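PDB 5YVD: Nsp15 from Middle East respiratory syndrome-related coronavirus, which probably cleaves viral RNA at uridylates as the EndoU-family endoribonuclease of the coronavirus replicase, and assembles from six copies. Local coordinates for residues V10-G13 with H14-V18; D78-Y81 with K82-L85; T96-I99 with G100-K103; I119-N122 with C123-E126. All coordinates share one frame; numbering follows the deposited sequence.

In the fold
Followed from the N terminus, the four contacts come in series, none enclosing or crossing another, and each closes a local turn. Interaction 1 reverses the chain after helix 2-12 in the N-terminal oligomerisation region. The other three fall in the middle-domain range. Interaction 2 bends the chain beyond strand 79-80, interaction 3 is a turn in the loop between strands 92-93 and 115-118, and interaction 4 leads from strand 115-118 into helix 124-129. Interaction 2 is the hub: I79 and V84 pack on I99 and T98 of interaction 3, while F83 and Y81 touch D121 and S124 of interaction 4. Interaction 1 touches none of them, its centre lying about 20 Å from that of interaction 2.

Interaction 1: V10-G13 with H14-V18; sequences VKQG and HFIGV
Q12 and I16 set their side chains across each other at about a right angle where the chain folds back after helix 2-12. The Q12 chain bends about its CB-CG bond (chi2 51°), and its outer carbons meet the CG1 branch of I16, with Q12 CD 4.0 Å from I16 CD1; the exact closeness of the two branches is doubtful at this resolution. Farther out, Q12 OE1 comes within 4.3 Å of V18 CG2, a loose touch. The other branch of I16 serves a different neighbour, since I16 CG2 stands 3.3 Å above the plane of the H14 imidazole, displaced toward the rim. That ring presents its edge to the helix end, with H14 CD2 3.7 Å from Q12 O and the carbonyl oxygen near the ring plane. H14 CG lies between its own backbone N and carbonyl carbon (chi1 66°), and this torsion brings the CD2 edge round toward Q12 O. N8 holds the reversed chain from the helix side, its OD1 accepting from I16 N and its ND2 donating to V18 O, which N4 ND2 also binds. Q12 packs on V288 and H14 on A287 of a second subunit. This is a helix C-terminal turn in which G13, at phi 87°, is the first residue to leave helical geometry; here it belongs to the N-terminal oligomerisation region, and the turn itself lies against another copy of the protein.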
# COMPACT_ATOMS: atom_id res chain seq x y z
N VAL A 10 -15.06 -20.28 -6.41
CA VAL A 10 -16.32 -19.72 -6.83
C VAL A 10 -17.29 -20.83 -7.17
O VAL A 10 -18.46 -20.77 -6.82
CB VAL A 10 -16.16 -18.82 -8.07
CG1 VAL A 10 -17.50 -18.30 -8.55
CG2 VAL A 10 -15.24 -17.65 -7.76
N LYS A 11 -16.79 -21.85 -7.86
CA LYS A 11 -17.65 -22.87 -8.45
C LYS A 11 -17.85 -24.01 -7.48
O LYS A 11 -18.87 -24.68 -7.52
CB LYS A 11 -17.03 -23.40 -9.73
CG LYS A 11 -17.93 -23.23 -10.93
CD LYS A 11 -18.03 -21.79 -11.42
CE LYS A 11 -19.07 -21.70 -12.54
NZ LYS A 11 -19.08 -20.42 -13.29
N GLN A 12 -16.89 -24.23 -6.61
CA GLN A 12 -16.86 -25.44 -5.82
C GLN A 12 -16.79 -25.14 -4.31
O GLN A 12 -16.82 -26.04 -3.47
CB GLN A 12 -15.68 -26.28 -6.31
CG GLN A 12 -15.96 -27.74 -6.59
CD GLN A 12 -17.17 -28.00 -7.47
OE1 GLN A 12 -17.05 -28.11 -8.68
NE2 GLN A 12 -18.33 -28.14 -6.86
N GLY A 13 -16.73 -23.85 -3.97
CA GLY A 13 -16.72 -23.42 -2.59
C GLY A 13 -15.34 -23.37 -1.96
O GLY A 13 -15.12 -22.59 -1.04
N HIS A 14 -14.43 -24.22 -2.41
CA HIS A 14 -13.05 -24.22 -1.93
C HIS A 14 -12.16 -24.96 -2.93
O HIS A 14 -12.60 -25.27 -4.02
CB HIS A 14 -12.95 -24.83 -0.52
CG HIS A 14 -13.28 -26.28 -0.45
ND1 HIS A 14 -12.41 -27.22 0.06
CD2 HIS A 14 -14.39 -26.96 -0.82
CE1 HIS A 14 -12.97 -28.41 -0.00
NE2 HIS A 14 -14.17 -28.29 -0.53
N PHE A 15 -10.91 -25.22 -2.61
CA PHE A 15 -10.09 -25.90 -3.57
C PHE A 15 -10.27 -27.43 -3.58
O PHE A 15 -10.00 -28.10 -2.58
CB PHE A 15 -8.62 -25.56 -3.35
CG PHE A 15 -7.74 -26.13 -4.38
CD1 PHE A 15 -7.77 -25.62 -5.66
CD2 PHE A 15 -6.94 -27.22 -4.08
CE1 PHE A 15 -6.95 -26.18 -6.66
CE2 PHE A 15 -6.13 -27.78 -5.05
CZ PHE A 15 -6.14 -27.26 -6.35
N ILE A 16 -10.70 -28.00 -4.69
CA ILE A 16 -10.75 -29.47 -4.78
C ILE A 16 -10.05 -30.04 -6.02
O ILE A 16 -10.23 -31.21 -6.33
CB ILE A 16 -12.20 -29.99 -4.72
CG1 ILE A 16 -13.00 -29.56 -5.96
CG2 ILE A 16 -12.90 -29.51 -3.46
CD1 ILE A 16 -14.24 -30.39 -6.20
N GLY A 17 -9.26 -29.23 -6.73
CA GLY A 17 -8.48 -29.70 -7.89
C GLY A 17 -9.22 -29.76 -9.23
O GLY A 17 -8.69 -30.26 -10.20
N VAL A 18 -10.43 -29.23 -9.30
CA VAL A 18 -11.17 -29.16 -10.55
C VAL A 18 -10.50 -28.17 -11.51
O VAL A 18 -9.87 -27.23 -11.07
CB VAL A 18 -12.62 -28.75 -10.28
CG1 VAL A 18 -13.21 -27.93 -11.40
CG2 VAL A 18 -13.45 -30.00 -10.02

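Interaction 2: D78-Y81 with K82-L85; sequences DICY and KFVL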
# COMPACT_ATOMS: atom_id res chain seq x y z
N ASP A 78 4.57 -27.31 15.24
CA ASP A 78 5.15 -26.23 14.45
C ASP A 78 4.51 -26.11 13.05
O ASP A 78 4.35 -25.01 12.54
CB ASP A 78 6.68 -26.40 14.34
CG ASP A 78 7.38 -26.48 15.73
OD1 ASP A 78 7.72 -25.44 16.34
OD2 ASP A 78 7.60 -27.61 16.20
N ILE A 79 4.11 -27.22 12.44
CA ILE A 79 3.64 -27.22 11.03
C ILE A 79 2.78 -28.47 10.75
O ILE A 79 2.83 -29.45 11.51
CB ILE A 79 4.87 -27.15 10.12
CG1 ILE A 79 4.50 -27.09 8.64
CG2 ILE A 79 5.80 -28.33 10.36
CD1 ILE A 79 5.66 -26.63 7.78
N CYS A 80 1.97 -28.44 9.70
CA CYS A 80 1.13 -29.60 9.39
C CYS A 80 1.63 -30.33 8.13
O CYS A 80 2.24 -29.72 7.25
CB CYS A 80 -0.34 -29.17 9.24
SG CYS A 80 -1.23 -28.69 10.76
N TYR A 81 1.36 -31.63 8.05
CA TYR A 81 1.83 -32.46 6.94
C TYR A 81 0.76 -32.69 5.90
O TYR A 81 -0.15 -33.47 6.10
CB TYR A 81 2.28 -33.83 7.45
CG TYR A 81 2.90 -34.72 6.39
CD1 TYR A 81 2.21 -35.82 5.87
CD2 TYR A 81 4.20 -34.49 5.91
CE1 TYR A 81 2.77 -36.65 4.92
CE2 TYR A 81 4.78 -35.32 4.95
CZ TYR A 81 4.05 -36.40 4.45
OH TYR A 81 4.62 -37.25 3.51
N LYS A 82 0.91 -32.00 4.79
CA LYS A 82 0.08 -32.19 3.61
C LYS A 82 -1.32 -31.66 3.81
O LYS A 82 -2.21 -31.96 3.03
CB LYS A 82 0.09 -33.64 3.13
CG LYS A 82 1.31 -33.99 2.29
CD LYS A 82 1.28 -35.46 1.89
CE LYS A 82 1.81 -35.68 0.48
NZ LYS A 82 3.21 -35.20 0.34
N PHE A 83 -1.49 -30.82 4.82
CA PHE A 83 -2.71 -30.06 4.96
C PHE A 83 -2.40 -28.76 5.66
O PHE A 83 -1.30 -28.55 6.14
CB PHE A 83 -3.81 -30.85 5.72
CG PHE A 83 -3.52 -31.08 7.18
CD1 PHE A 83 -2.71 -32.13 7.58
CD2 PHE A 83 -4.06 -30.26 8.15
CE1 PHE A 83 -2.42 -32.33 8.91
CE2 PHE A 83 -3.77 -30.47 9.50
CZ PHE A 83 -2.96 -31.51 9.88
N VAL A 84 -3.38 -27.90 5.72
CA VAL A 84 -3.22 -26.59 6.30
C VAL A 84 -4.51 -26.27 7.03
O VAL A 84 -5.59 -26.68 6.60
CB VAL A 84 -2.91 -25.56 5.19
CG1 VAL A 84 -4.16 -24.81 4.74
CG2 VAL A 84 -1.81 -24.62 5.63
N LEU A 85 -4.39 -25.58 8.15
CA LEU A 85 -5.51 -25.35 9.04
C LEU A 85 -5.82 -23.88 9.10
O LEU A 85 -4.93 -23.09 9.45
CB LEU A 85 -5.17 -25.87 10.42
CG LEU A 85 -5.16 -27.40 10.60
CD1 LEU A 85 -4.81 -27.75 12.04
CD2 LEU A 85 -6.50 -28.03 10.25
O HOH W 1 1.02 -27.64 5.91
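The F83 ring takes C80 over one face: C80 CB sits 3.7 Å from the F83 ring centroid, 15° off the normal, a CH-pi contact. F83 CG lies between its backbone N and carbonyl carbon (chi1 69°), which brings the ring back to C80 CB. The thiol reaches the same ring obliquely, C80 SG being 4.0 Å from the F83 centroid and 41° off the normal, which makes it a sulfur-aromatic contact. At the ring edge, near its plane, Y81 O approaches F83 CD1 at 3.2 Å, and L85 CG also lies in plane at the rim. L85 CD1 closes on C80 SG at 3.9 Å, so the sulfur touches both the phenyl ring and the L85 side chain, which lie next to each other. The Y81 ring carries the lysine on one face, with K82 CG 4.1 Å from its centroid; the two side chains run side by side in the same direction, and K82 CD passes 3.6 Å from Y81 CE1. K82, with positive phi, sits at the bend that returns F83 to C80. A water donates to both C80 O and F83 O, bridging the two carbonyls. R64 makes a cation-pi contact with F83. The bend leaves strand 79-80, an outermost strand of the mixed sheet within this chain; I79 and Y81 form backbone bonds to C116 of strand 115-118, Y81 reaches S124 and K127 of helix 124-129, and L85 pairs with Y94.

Interaction 3: T96-I99 with G100-K103; sequences TATI and GVCK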
# COMPACT_ATOMS: atom_id res chain seq x y z
N THR A 96 3.13 -20.58 9.79
CA THR A 96 3.54 -19.71 8.70
C THR A 96 4.11 -20.45 7.50
O THR A 96 4.03 -19.96 6.37
CB THR A 96 4.68 -18.82 9.16
OG1 THR A 96 5.62 -19.62 9.88
CG2 THR A 96 4.17 -17.70 10.06
N ALA A 97 4.77 -21.58 7.73
CA ALA A 97 5.21 -22.43 6.63
C ALA A 97 4.23 -23.55 6.46
O ALA A 97 3.39 -23.78 7.31
CB ALA A 97 6.61 -22.98 6.89
N THR A 98 4.37 -24.28 5.36
CA THR A 98 3.46 -25.34 4.99
C THR A 98 4.25 -26.53 4.39
O THR A 98 5.45 -26.41 4.09
CB THR A 98 2.44 -24.75 4.02
OG1 THR A 98 1.19 -25.42 4.16
CG2 THR A 98 2.92 -24.87 2.61
N ILE A 99 3.61 -27.69 4.27
CA ILE A 99 4.25 -28.88 3.70
C ILE A 99 3.30 -29.60 2.75
O ILE A 99 2.23 -30.08 3.14
CB ILE A 99 4.69 -29.88 4.78
CG1 ILE A 99 5.79 -29.26 5.66
CG2 ILE A 99 5.22 -31.15 4.14
CD1 ILE A 99 6.01 -30.00 6.96
N GLY A 100 3.70 -29.65 1.48
CA GLY A 100 2.94 -30.32 0.47
C GLY A 100 1.59 -29.70 0.27
O GLY A 100 0.62 -30.41 0.06
N VAL A 101 1.52 -28.37 0.31
CA VAL A 101 0.24 -27.68 0.08
C VAL A 101 0.32 -26.54 -0.95
O VAL A 101 -0.55 -26.43 -1.79
CB VAL A 101 -0.31 -27.12 1.40
CG1 VAL A 101 -1.60 -26.36 1.17
CG2 VAL A 101 -0.56 -28.23 2.39
N CYS A 102 1.34 -25.69 -0.85
CA CYS A 102 1.50 -24.53 -1.73
C CYS A 102 3.00 -24.37 -2.00
O CYS A 102 3.81 -24.32 -1.05
CB CYS A 102 0.92 -23.29 -1.06
SG CYS A 102 1.28 -21.67 -1.80
N LYS A 103 3.38 -24.31 -3.27
CA LYS A 103 4.82 -24.36 -3.65
C LYS A 103 5.64 -23.22 -3.04
O LYS A 103 6.81 -23.39 -2.70
CB LYS A 103 5.02 -24.38 -5.17
CG LYS A 103 4.92 -25.76 -5.81
CD LYS A 103 4.65 -25.66 -7.32
CE LYS A 103 5.80 -25.00 -8.11
NZ LYS A 103 5.39 -24.46 -9.44
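A tight local turn in the loop between strands 92-93 and 115-118 brings T98 against V101, a largely van der Waals contact around a short bend of backbone. The two side chains cross at about a right angle. T98 touches with both branches: its hydroxyl lies over the valine, T98 OG1 being 3.6 Å from V101 CB, while its methyl reaches farther along, T98 CG2 standing 3.8 Å from C102 O. V101 turns CG1 anti to its backbone N (chi1 178°), which leaves CG2 beside that N and directed at the start of the bend, 3.4 Å from I99 O. G100 makes the corner with positive phi (62°) and psi 40°, the left-handed region that glycine enters most easily. The turn belongs to the Nsp15 middle domain. A carboxylate from farther along the loop helps hold the bend: D106 OD1 accepts from both V101 N and C102 N, so one aspartate oxygen gathers two successive amides. On each side of that aspartate the main chain pairs with T98, through T105 and I107, and the returning part of the loop is thereby laid against 96-99. I99 faces the other way. Its CG2 branch runs close to the corner, I99 CG2 to G100 N measuring 3.4 Å, and the rest of the side chain packs on I79 of strand 79-80. C102 is placed against helix 51-59, touching I53, E56 and L57. At the outer ends of the turn K103 packs on E21 of a third subunit and T96 on D39 of a fourth.

Interaction 4: I119-N122 with C123-E126; sequences IRDN and CSLE. Unlike the reference sequence in segment 123-126: C123 (reference Gly).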
# COMPACT_ATOMS: atom_id res chain seq x y z
N ILE A 119 -4.71 -38.85 10.56
CA ILE A 119 -5.18 -40.13 10.04
C ILE A 119 -6.01 -39.98 8.76
O ILE A 119 -6.04 -40.89 7.95
CB ILE A 119 -5.99 -40.88 11.11
CG1 ILE A 119 -6.28 -42.34 10.70
CG2 ILE A 119 -7.32 -40.19 11.36
CD1 ILE A 119 -5.49 -43.36 11.47
N ARG A 120 -6.71 -38.87 8.59
CA ARG A 120 -7.58 -38.72 7.41
C ARG A 120 -6.81 -38.52 6.10
O ARG A 120 -7.41 -38.60 5.02
CB ARG A 120 -8.60 -37.61 7.62
CG ARG A 120 -9.72 -38.04 8.56
CD ARG A 120 -10.44 -36.87 9.21
NE ARG A 120 -9.57 -36.14 10.14
CZ ARG A 120 -9.95 -35.10 10.87
NH1 ARG A 120 -11.20 -34.62 10.81
NH2 ARG A 120 -9.07 -34.54 11.66
N ASP A 121 -5.51 -38.27 6.18
CA ASP A 121 -4.66 -38.21 4.99
C ASP A 121 -4.01 -39.56 4.76
O ASP A 121 -3.33 -40.09 5.65
CB ASP A 121 -3.61 -37.13 5.13
CG ASP A 121 -4.22 -35.79 5.44
OD1 ASP A 121 -5.26 -35.47 4.84
OD2 ASP A 121 -3.66 -35.07 6.31
N ASN A 122 -4.26 -40.14 3.60
CA ASN A 122 -3.70 -41.42 3.22
C ASN A 122 -2.18 -41.41 3.49
O ASN A 122 -1.50 -40.45 3.16
CB ASN A 122 -4.04 -41.73 1.75
CG ASN A 122 -3.54 -43.09 1.30
OD1 ASN A 122 -2.79 -43.21 0.33
ND2 ASN A 122 -3.94 -44.13 2.01
N CYS A 123 -1.71 -42.44 4.18
CA CYS A 123 -0.29 -42.70 4.47
C CYS A 123 0.37 -41.80 5.50
O CYS A 123 1.57 -41.93 5.71
CB CYS A 123 0.53 -42.73 3.17
SG CYS A 123 0.05 -44.08 2.06
N SER A 124 -0.38 -40.91 6.15
CA SER A 124 0.20 -40.04 7.20
C SER A 124 0.57 -40.80 8.48
O SER A 124 1.58 -40.50 9.12
CB SER A 124 -0.74 -38.90 7.55
OG SER A 124 -0.70 -37.92 6.56
N LEU A 125 -0.25 -41.76 8.86
CA LEU A 125 0.09 -42.61 9.99
C LEU A 125 1.50 -43.17 9.84
O LEU A 125 2.38 -42.86 10.67
CB LEU A 125 -0.93 -43.74 10.09
CG LEU A 125 -0.61 -44.85 11.08
CD1 LEU A 125 -0.14 -44.30 12.43
CD2 LEU A 125 -1.84 -45.74 11.23
N GLU A 126 1.72 -43.97 8.79
CA GLU A 126 3.02 -44.61 8.54
C GLU A 126 4.15 -43.60 8.46
O GLU A 126 5.25 -43.84 8.96
CB GLU A 126 2.99 -45.45 7.26
CG GLU A 126 2.01 -46.62 7.32
CD GLU A 126 0.59 -46.30 6.87
OE1 GLU A 126 0.27 -45.12 6.58
OE2 GLU A 126 -0.23 -47.23 6.83
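D121 and S124 face each other across a type II beta turn, closed by S124 N donating to D121 O at 3.1 Å. The N-H points well at its acceptor (164°), but the donor stands 37° out of the carbonyl plane. Both side chains place their first branch beside the backbone N, D121 with CG and S124 with OG (chi1 -76°). In this pose the serine hydroxyl lies against the aspartate methylene, S124 OG to D121 CB being 3.3 Å, whereas D121 OD2 remains 4.1 Å from S124 OG. N122 extends its amide anti to the backbone N, which brings N122 OD1 to 3.4 Å from C123 SG. C123, a glycine in the reference sequence, takes the third position of the turn with positive phi and is also the N-cap residue of helix 124-129. Before the turn, I119 reaches back toward the helix, its CD1 meeting L125 CD2 at 4.4 Å, a loose apolar touch; I119 and L125 both also pack on F136 of strand 134-138. The polar end of D121 is directed to R64, with OD1 in a salt bridge to it, and R120 is paired with D118. The chemistry therefore divides the work: one main-chain bond closes the turn that leads into the helix, while the D121 carboxylate serves R64, a pairing that would be expected to keep the aspartate ionised.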